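Local coordinates for N-terminal acetyltransferase-like protein (Chaetomium thermophilum, PDB 5NNP) that probably serves as the auxiliary subunit of an N-terminal acetyltransferase A complex, its TPR-type helical solenoid supporting transfer of acetyl groups to protein N termini, at residues Lys715-Val720 with Ala737-Val742. Residues are numbered along the deposited sequence; the frame is centred on the assembly and turned at random.
Sequences KLRKIV and AELVGV
Leu739 reaches across to Leu716, Arg717 and Val720, joining the last two helices of this TPR-type alpha solenoid, 707-723 and 729-739, which follow one another in the chain. Just before it, Glu738 belongs to a different surface: its OE2 forms a salt bridge with Lys697 and accepts a hydrogen bond from Gln45 of the putative uncharacterized protein chain.

Leu739 carries most of its segment's share of the contact. A chi1 of -172° swings its branched end beside its carbonyl carbon and towards helix 707-723. Leucine suits this buried place because its forked end offers one methyl to Leu716 and the other to Val720 and Arg717. CD1 of Leu739 meets CD2 of Leu716 at 3.9 Å; Leu716, buried against Leu696 and Phe680 as well, fits as an apolar branched residue. CD2 of Leu739 lies 4.3 Å from CG2 of Val720, a compact side chain one turn on from Leu716. The same CD2 of Leu739 is 3.7 Å from CG of Arg717.

Arginine suits this half-exposed flank, being aliphatic near its backbone and charged at its end. Extended from CG to NE, Arg717 lays one guanidinium face over CD1 of Leu739, 4.3 Å from the plane. Its NH2 is 2.8 Å from Leu739 O, but the oxygen sits well off that plane, at too poor an angle for a hydrogen bond. An alanine here would probably uncover this flank of Leu739 and take the positive charge away from its carbonyl.

Val740 turns its side chain away and approaches with its backbone, CA lying at the guanidinium edge, 4.0 Å from Arg717 NH2.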
# COMPACT_ATOMS: atom_id res chain seq x y z
N LYS A 715 32.26 21.16 -2.64
CA LYS A 715 33.01 20.33 -1.70
C LYS A 715 33.68 19.17 -2.43
O LYS A 715 34.78 18.75 -2.08
CB LYS A 715 32.09 19.82 -0.58
CG LYS A 715 32.81 19.16 0.60
CD LYS A 715 31.88 19.04 1.82
CE LYS A 715 30.61 18.23 1.49
NZ LYS A 715 29.62 18.15 2.62
N LEU A 716 33.01 18.66 -3.45
CA LEU A 716 33.52 17.52 -4.21
C LEU A 716 34.76 17.90 -5.00
O LEU A 716 35.76 17.19 -5.00
CB LEU A 716 32.45 16.99 -5.16
CG LEU A 716 32.64 15.63 -5.83
CD1 LEU A 716 32.55 14.49 -4.81
CD2 LEU A 716 31.60 15.46 -6.92
N ARG A 717 34.69 19.04 -5.67
CA ARG A 717 35.77 19.46 -6.54
C ARG A 717 37.11 19.59 -5.82
O ARG A 717 38.16 19.31 -6.39
CB ARG A 717 35.41 20.78 -7.22
CG ARG A 717 34.32 20.64 -8.28
CD ARG A 717 34.38 21.82 -9.23
NE ARG A 717 33.78 21.53 -10.53
CZ ARG A 717 32.49 21.67 -10.80
NH1 ARG A 717 31.65 22.11 -9.86
NH2 ARG A 717 32.03 21.39 -12.01
N LYS A 718 37.08 20.02 -4.55
CA LYS A 718 38.30 20.09 -3.75
C LYS A 718 38.91 18.70 -3.53
O LYS A 718 40.12 18.51 -3.68
CB LYS A 718 38.02 20.76 -2.39
CG LYS A 718 39.22 20.77 -1.44
CD LYS A 718 38.87 21.35 -0.08
CE LYS A 718 40.05 21.25 0.88
NZ LYS A 718 41.30 21.83 0.30
N ILE A 719 38.06 17.74 -3.18
CA ILE A 719 38.48 16.37 -2.90
C ILE A 719 39.09 15.72 -4.13
O ILE A 719 40.12 15.05 -4.05
CB ILE A 719 37.30 15.51 -2.40
CG1 ILE A 719 36.67 16.17 -1.17
CG2 ILE A 719 37.74 14.10 -2.07
CD1 ILE A 719 37.70 16.64 -0.13
N VAL A 720 38.45 15.94 -5.27
CA VAL A 720 38.91 15.42 -6.56
C VAL A 720 40.32 15.93 -6.95
O VAL A 720 41.18 15.14 -7.35
CB VAL A 720 37.93 15.81 -7.68
CG1 VAL A 720 38.39 15.24 -9.01
CG2 VAL A 720 36.52 15.32 -7.35
N ALA A 737 35.55 14.56 -16.35
CA ALA A 737 34.74 14.81 -17.54
C ALA A 737 33.27 15.12 -17.19
O ALA A 737 32.71 16.10 -17.67
CB ALA A 737 34.81 13.62 -18.49
N GLU A 738 32.67 14.29 -16.34
CA GLU A 738 31.25 14.43 -16.02
C GLU A 738 31.02 15.41 -14.88
O GLU A 738 29.88 15.70 -14.53
CB GLU A 738 30.66 13.07 -15.64
CG GLU A 738 30.63 12.09 -16.80
CD GLU A 738 29.63 12.47 -17.87
OE1 GLU A 738 29.90 12.19 -19.06
OE2 GLU A 738 28.57 13.04 -17.53
N LEU A 739 32.11 15.93 -14.32
CA LEU A 739 32.01 16.94 -13.28
C LEU A 739 31.79 18.33 -13.86
O LEU A 739 31.04 19.13 -13.30
CB LEU A 739 33.28 16.92 -12.42
CG LEU A 739 33.25 17.79 -11.17
CD1 LEU A 739 32.09 17.40 -10.27
CD2 LEU A 739 34.56 17.64 -10.43
N VAL A 740 32.45 18.61 -14.98
CA VAL A 740 32.32 19.90 -15.67
C VAL A 740 30.89 20.17 -16.15
O VAL A 740 30.48 21.33 -16.26
CB VAL A 740 33.25 19.97 -16.90
CG1 VAL A 740 33.13 21.33 -17.57
CG2 VAL A 740 34.69 19.71 -16.48
N GLY A 741 30.14 19.10 -16.42
CA GLY A 741 28.79 19.20 -16.94
C GLY A 741 27.91 20.19 -16.20
O GLY A 741 27.42 21.16 -16.78
N VAL A 742 27.72 19.96 -14.90
CA VAL A 742 26.87 20.82 -14.10
C VAL A 742 27.33 20.94 -12.65
O VAL A 742 27.22 19.99 -11.86
CB VAL A 742 25.40 20.34 -14.13
CG1 VAL A 742 25.34 18.83 -13.88
CG2 VAL A 742 24.57 21.11 -13.11